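Local coordinates for D-alanyl-D-alanine carboxypeptidase (Penicillin binding protein) family protein (Francisella tularensis subsp. tularensis, PDB 6OSU) that probably removes the terminal D-alanine from peptidoglycan precursor peptides, as a serine-type carboxypeptidase of the penicillin-binding protein family, at residues A31-E34 / A39-T42; M69-V74 / G119-S124; V113-T118 / Q209-I214. All coordinates share one frame; numbering follows the deposited sequence.

Contact 1: A31-E34 / A39-T42; sequences ANIE and AWVT
I33, in the loop that leads into the first strand of the catalytic domain, rests against the indole of W40 on that strand. Strand 39-44 belongs to the five-stranded antiparallel sheet of the penicillin-binding protein and beta-lactamase fold, where it runs between strands 50-54 and 298-307. The contact is small: a methyl and a carbonyl oxygen both lie against the ring, and no hydrogen bond crosses between the segments. The gamma-methyl CG2 of I33 lies 3.8 Å from CZ2 of W40, and the carbonyl oxygen I33 O approaches the same CZ2 at 3.7 Å. The two side chains meet at an oblique angle; the closest approach is at CZ2 on the benzo ring, and the I33 CG2 methyl also lies 4.2 Å from W40 NE1. E34 adds a looser touch, its CA standing 4.5 Å from W40 CH2.

The branching of I33 explains this division of labour. With CG1 anti to the backbone N (chi1 -164°), the longer arm leads away from the tryptophan and the short CG2 branch faces it. A beta-branched residue can thus serve two directions, and I33 also packs on K319 and L320 of helix 310-327 and on S52. Tryptophan suits the other side because its long flat ring can span from the strand to the loop, with L320 and L35 packed against it as well. One polar atom in the indole needs a partner in this buried setting, and it has one: NE1 of W40 is hydrogen-bonded to OG of S52, on the neighbouring strand.

Contact 2: M69-V74 / G119-S124; sequences MTSYIV and GMDVVS
M120 and D121 of helix 113-123 face T70 and S71 of helix 66-79, two helices of the mainly helical part of the catalytic domain. The short segments run closer to antiparallel than to perpendicular, at 141°, with their axes 10.5 Å apart, and S71 and D121 are nearest, their CA atoms separated by 7.5 Å.

The apolar half is the work of M120. Its chain leaves the helix extended and bends at the last torsion (chi3 52°), which turns the CE methyl against S71, 3.6 Å from both its CB and its CA, while M120 SD is 3.8 Å from T70 CG2. Methionine suits the place because a flexible, unbranched chain can reach across to the facing helix. Threonine suits its own because it offers a methyl to the sulfur and turns its hydroxyl to the carbonyl oxygen of P164.

The polar half is thinner. S71 OG is 3.3 Å from D121 OD1, a long, weak hydrogen bond and not a settled one, because the same proton has another acceptor within reach. The stronger partner of this serine is the hydroxyl of Y186.

Just past D121, S124 leaves the helix with positive phi, and its OG is hydrogen-bonded to K278 NZ and to OG of S64, the predicted nucleophile; S124 fits the serine of the SxN motif of this family. Helix 66-79 carries K67, the predicted proton acceptor, and begins just after S64. The chemistry implies that the apolar packing of M120 is the main bond here between the helix of K67 and the one leading to S124, with the weak S71-D121 pair adding little.

Contact 3: V113-T118 / Q209-I214; sequences VRNLVT and QDSVSI
N115, in the first turn of helix 113-123, and S211, on strand 210-212, are the nearest backbone pair, with CA atoms 6.9 Å apart. The side of a helix here meets the edge strand of a three-stranded antiparallel sheet, and that strand begins in a G1 beta bulge, in which Q209 and D210 both face N205; Q209 takes the positive-phi position.

Across the gap the amide of N115 works at both ends. Its nitrogen ND2 reaches OD1 of D210 at 3.5 Å in a weak, bent bond, the amide and carboxylate planes being 90° apart. Its oxygen OD1 accepts from the hydroxyl of S211. Asparagine suits a buried spot between a donor and an acceptor because one short side chain supplies both complements. Serine matches it with a hydroxyl on a stem of one carbon, and W204 and L202 of the adjacent strand pack on N115 and S211 respectively. The Q209 amide is hydrogen-bonded to backbone atoms of K106, A206 and Y104.

The serine torsion sets the stronger bond: with OG lying between the backbone N and the carbonyl carbon (chi1 59°), the hydroxyl points at the helix, and S211 OG stands 2.8 Å from N115 OD1, above the carbonyl plane and 35° out of it.

Contact 2 is wholly buried, whereas contacts 1 and 3 are only partly so. Contacts 2 and 3 share helix 113-123, their centres about 12 Å apart, and they touch through V74 CG1 and V117 CG2, 3.6 Å from each other; the helix faces helix 66-79 mostly with apolar groups, plus D121, and strand 210-212 with an amide. Contact 1 stands apart, its centre about 27 Å from that of contact 2 and across the chain's centre, on the five-stranded sheet. The chemistry follows: a loop isoleucine against a ring in contact 1, methionine packing with a weak polar pair in contact 2, and hydrogen bonding in contact 3. Only contact 2 includes a predicted active-site residue.

Contact 1: A31-E34 / A39-T42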
# COMPACT_ATOMS: atom_id res chain seq x y z
N ALA A 31 -11.19 12.44 14.93
CA ALA A 31 -11.28 11.65 16.14
C ALA A 31 -10.41 10.40 16.04
O ALA A 31 -10.27 9.81 14.97
CB ALA A 31 -12.73 11.26 16.41
N ASN A 32 -9.81 10.01 17.16
CA ASN A 32 -8.98 8.81 17.20
C ASN A 32 -9.87 7.58 17.02
O ASN A 32 -10.69 7.27 17.89
CB ASN A 32 -8.20 8.75 18.50
CG ASN A 32 -6.71 9.01 18.30
OD1 ASN A 32 -6.32 9.80 17.45
ND2 ASN A 32 -5.88 8.33 19.08
N ILE A 33 -9.69 6.89 15.89
CA ILE A 33 -10.54 5.76 15.56
C ILE A 33 -10.29 4.61 16.54
O ILE A 33 -9.19 4.46 17.09
CB ILE A 33 -10.28 5.32 14.10
CG1 ILE A 33 -11.39 4.41 13.59
CG2 ILE A 33 -8.91 4.66 13.97
CD1 ILE A 33 -12.56 5.16 13.01
N GLU A 34 -11.33 3.81 16.77
CA GLU A 34 -11.25 2.67 17.68
C GLU A 34 -11.72 1.42 16.96
O GLU A 34 -12.87 1.35 16.51
CB GLU A 34 -12.07 2.89 18.94
CG GLU A 34 -11.34 3.60 20.07
CD GLU A 34 -11.98 3.35 21.43
OE1 GLU A 34 -12.57 2.26 21.62
OE2 GLU A 34 -11.91 4.24 22.30
N ALA A 39 -3.76 -4.68 16.09
CA ALA A 39 -2.80 -3.79 15.45
C ALA A 39 -3.35 -3.32 14.11
O ALA A 39 -4.03 -4.07 13.41
CB ALA A 39 -1.45 -4.48 15.26
N TRP A 40 -3.02 -2.08 13.76
CA TRP A 40 -3.37 -1.55 12.45
C TRP A 40 -2.52 -0.32 12.16
O TRP A 40 -1.90 0.26 13.05
CB TRP A 40 -4.85 -1.19 12.33
CG TRP A 40 -5.25 0.09 13.02
CD1 TRP A 40 -5.04 1.36 12.57
CD2 TRP A 40 -5.94 0.21 14.27
NE1 TRP A 40 -5.54 2.27 13.46
CE2 TRP A 40 -6.10 1.59 14.52
CE3 TRP A 40 -6.43 -0.70 15.21
CZ2 TRP A 40 -6.73 2.08 15.66
CZ3 TRP A 40 -7.06 -0.22 16.34
CH2 TRP A 40 -7.20 1.16 16.56
N VAL A 41 -2.50 0.07 10.88
CA VAL A 41 -1.86 1.31 10.45
C VAL A 41 -2.53 1.77 9.16
O VAL A 41 -2.94 0.95 8.33
CB VAL A 41 -0.34 1.12 10.25
CG1 VAL A 41 -0.05 0.26 9.04
CG2 VAL A 41 0.36 2.48 10.13
N THR A 42 -2.67 3.08 9.01
CA THR A 42 -3.16 3.69 7.79
C THR A 42 -2.15 4.75 7.35
O THR A 42 -1.81 5.64 8.13
CB THR A 42 -4.55 4.33 7.97
OG1 THR A 42 -5.45 3.37 8.54
CG2 THR A 42 -5.10 4.80 6.63

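Contact 2: M69-V74 / G119-S124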
# COMPACT_ATOMS: atom_id res chain seq x y z
N MET A 69 5.88 -10.21 -0.05
CA MET A 69 7.32 -10.12 -0.26
C MET A 69 7.77 -11.05 -1.38
O MET A 69 8.61 -10.67 -2.21
CB MET A 69 8.07 -10.44 1.03
CG MET A 69 9.58 -10.51 0.84
SD MET A 69 10.26 -8.96 0.23
CE MET A 69 10.38 -8.02 1.76
N THR A 70 7.24 -12.27 -1.41
CA THR A 70 7.58 -13.18 -2.50
C THR A 70 7.18 -12.58 -3.84
O THR A 70 7.98 -12.57 -4.79
CB THR A 70 6.90 -14.54 -2.29
OG1 THR A 70 7.31 -15.09 -1.03
CG2 THR A 70 7.28 -15.50 -3.40
N SER A 71 5.97 -12.05 -3.93
CA SER A 71 5.54 -11.37 -5.15
C SER A 71 6.39 -10.13 -5.42
O SER A 71 6.66 -9.80 -6.58
CB SER A 71 4.06 -11.00 -5.05
OG SER A 71 3.65 -10.30 -6.21
N TYR A 72 6.79 -9.43 -4.36
CA TYR A 72 7.66 -8.26 -4.52
C TYR A 72 8.96 -8.64 -5.23
O TYR A 72 9.40 -7.95 -6.16
CB TYR A 72 7.95 -7.65 -3.15
CG TYR A 72 8.76 -6.37 -3.16
CD1 TYR A 72 8.12 -5.14 -3.09
CD2 TYR A 72 10.15 -6.39 -3.23
CE1 TYR A 72 8.85 -3.96 -3.10
CE2 TYR A 72 10.88 -5.23 -3.24
CZ TYR A 72 10.23 -4.01 -3.17
OH TYR A 72 10.96 -2.85 -3.17
N ILE A 73 9.59 -9.73 -4.80
CA ILE A 73 10.85 -10.15 -5.40
C ILE A 73 10.64 -10.61 -6.84
O ILE A 73 11.49 -10.39 -7.71
CB ILE A 73 11.50 -11.23 -4.52
CG1 ILE A 73 12.01 -10.61 -3.22
CG2 ILE A 73 12.61 -11.94 -5.27
CD1 ILE A 73 12.46 -11.61 -2.19
N VAL A 74 9.50 -11.25 -7.11
CA VAL A 74 9.20 -11.70 -8.47
C VAL A 74 9.11 -10.50 -9.41
O VAL A 74 9.66 -10.51 -10.52
CB VAL A 74 7.90 -12.53 -8.50
CG1 VAL A 74 7.50 -12.84 -9.94
CG2 VAL A 74 8.08 -13.81 -7.69
N GLY A 119 -1.97 -16.77 -9.48
CA GLY A 119 -2.36 -17.74 -8.47
C GLY A 119 -1.91 -17.32 -7.08
O GLY A 119 -2.66 -17.44 -6.11
N MET A 120 -0.69 -16.79 -6.98
CA MET A 120 -0.16 -16.38 -5.68
C MET A 120 -0.92 -15.19 -5.11
O MET A 120 -1.31 -15.20 -3.93
CB MET A 120 1.33 -16.05 -5.81
CG MET A 120 1.99 -15.51 -4.56
SD MET A 120 3.76 -15.27 -4.83
CE MET A 120 3.74 -14.30 -6.34
N ASP A 121 -1.17 -14.17 -5.93
CA ASP A 121 -1.77 -12.93 -5.44
C ASP A 121 -3.28 -13.05 -5.25
O ASP A 121 -3.83 -12.56 -4.26
CB ASP A 121 -1.46 -11.79 -6.40
CG ASP A 121 0.02 -11.49 -6.49
OD1 ASP A 121 0.78 -11.91 -5.59
OD2 ASP A 121 0.42 -10.81 -7.46
N VAL A 122 -3.97 -13.69 -6.20
CA VAL A 122 -5.43 -13.68 -6.22
C VAL A 122 -6.00 -14.86 -5.44
O VAL A 122 -6.98 -14.71 -4.71
CB VAL A 122 -5.92 -13.70 -7.68
CG1 VAL A 122 -7.44 -13.69 -7.74
CG2 VAL A 122 -5.33 -12.52 -8.44
N VAL A 123 -5.39 -16.03 -5.58
CA VAL A 123 -5.88 -17.26 -4.99
C VAL A 123 -5.09 -17.65 -3.74
O VAL A 123 -5.54 -18.52 -2.98
CB VAL A 123 -5.89 -18.38 -6.06
CG1 VAL A 123 -5.80 -19.79 -5.48
CG2 VAL A 123 -7.14 -18.24 -6.92
N SER A 124 -3.95 -17.01 -3.50
CA SER A 124 -3.09 -17.32 -2.36
C SER A 124 -2.57 -18.75 -2.44
O SER A 124 -2.41 -19.43 -1.42
CB SER A 124 -3.80 -17.07 -1.02
OG SER A 124 -2.87 -16.82 0.01

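Contact 3: V113-T118 / Q209-I214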
# COMPACT_ATOMS: atom_id res chain seq x y z
N VAL A 113 5.00 -17.26 -15.62
CA VAL A 113 5.09 -16.39 -14.45
C VAL A 113 3.76 -15.68 -14.22
O VAL A 113 3.26 -15.60 -13.10
CB VAL A 113 6.23 -15.36 -14.61
CG1 VAL A 113 6.26 -14.41 -13.43
CG2 VAL A 113 7.56 -16.05 -14.77
N ARG A 114 3.17 -15.16 -15.30
CA ARG A 114 1.91 -14.43 -15.18
C ARG A 114 0.85 -15.29 -14.50
O ARG A 114 0.14 -14.82 -13.60
CB ARG A 114 1.44 -13.96 -16.55
CG ARG A 114 0.52 -12.73 -16.49
CD ARG A 114 0.17 -12.17 -17.87
NE ARG A 114 1.07 -11.09 -18.30
CZ ARG A 114 1.04 -9.85 -17.80
NH1 ARG A 114 0.19 -9.52 -16.84
NH2 ARG A 114 1.89 -8.93 -18.27
N ASN A 115 0.74 -16.56 -14.89
CA ASN A 115 -0.23 -17.45 -14.26
C ASN A 115 0.14 -17.73 -12.80
O ASN A 115 -0.73 -17.71 -11.92
CB ASN A 115 -0.36 -18.75 -15.04
CG ASN A 115 -1.12 -18.57 -16.34
OD1 ASN A 115 -1.98 -17.69 -16.46
ND2 ASN A 115 -0.82 -19.40 -17.33
N LEU A 116 1.42 -18.02 -12.53
CA LEU A 116 1.84 -18.33 -11.17
C LEU A 116 1.67 -17.13 -10.25
O LEU A 116 1.24 -17.28 -9.10
CB LEU A 116 3.29 -18.80 -11.15
CG LEU A 116 3.58 -20.19 -11.71
CD1 LEU A 116 5.07 -20.48 -11.66
CD2 LEU A 116 2.81 -21.25 -10.95
N VAL A 117 2.00 -15.93 -10.73
CA VAL A 117 1.84 -14.73 -9.91
C VAL A 117 0.36 -14.46 -9.65
O VAL A 117 -0.03 -14.06 -8.55
CB VAL A 117 2.53 -13.53 -10.57
CG1 VAL A 117 2.19 -12.24 -9.83
CG2 VAL A 117 4.03 -13.74 -10.59
N THR A 118 -0.48 -14.69 -10.66
CA THR A 118 -1.92 -14.54 -10.46
C THR A 118 -2.43 -15.52 -9.41
O THR A 118 -3.22 -15.15 -8.54
CB THR A 118 -2.66 -14.73 -11.79
OG1 THR A 118 -2.07 -13.90 -12.79
CG2 THR A 118 -4.13 -14.36 -11.64
N GLN A 209 -3.30 -26.58 -17.94
CA GLN A 209 -2.45 -25.79 -17.05
C GLN A 209 -2.26 -24.38 -17.62
O GLN A 209 -1.15 -23.93 -17.92
CB GLN A 209 -1.11 -26.49 -16.80
CG GLN A 209 -1.22 -27.76 -15.97
CD GLN A 209 -1.39 -27.47 -14.49
OE1 GLN A 209 -0.43 -27.14 -13.81
NE2 GLN A 209 -2.62 -27.60 -14.00
N ASP A 210 -3.39 -23.70 -17.80
CA ASP A 210 -3.41 -22.31 -18.23
C ASP A 210 -4.73 -21.69 -17.78
O ASP A 210 -5.67 -22.40 -17.43
CB ASP A 210 -3.23 -22.17 -19.74
CG ASP A 210 -2.82 -20.77 -20.16
OD1 ASP A 210 -1.64 -20.58 -20.51
OD2 ASP A 210 -3.67 -19.86 -20.11
N SER A 211 -4.78 -20.37 -17.81
CA SER A 211 -5.95 -19.63 -17.36
C SER A 211 -6.76 -19.11 -18.54
O SER A 211 -6.34 -19.18 -19.70
CB SER A 211 -5.54 -18.47 -16.45
OG SER A 211 -4.67 -17.58 -17.12
N VAL A 212 -7.95 -18.60 -18.23
CA VAL A 212 -8.81 -17.96 -19.21
C VAL A 212 -9.30 -16.64 -18.63
O VAL A 212 -9.66 -16.57 -17.45
CB VAL A 212 -10.01 -18.86 -19.60
CG1 VAL A 212 -10.92 -18.14 -20.60
CG2 VAL A 212 -9.54 -20.18 -20.17
N SER A 213 -9.28 -15.60 -19.45
CA SER A 213 -9.79 -14.30 -19.04
C SER A 213 -11.21 -14.42 -18.50
O SER A 213 -12.04 -15.14 -19.05
CB SER A 213 -9.76 -13.33 -20.22
OG SER A 213 -10.85 -12.42 -20.17
N ILE A 214 -11.47 -13.72 -17.39
CA ILE A 214 -12.82 -13.69 -16.83
C ILE A 214 -13.79 -13.08 -17.84
O ILE A 214 -14.95 -13.51 -17.94
CB ILE A 214 -12.82 -12.94 -15.49
CG1 ILE A 214 -12.14 -13.77 -14.41
CG2 ILE A 214 -14.24 -12.58 -15.07
CD1 ILE A 214 -12.24 -13.18 -13.02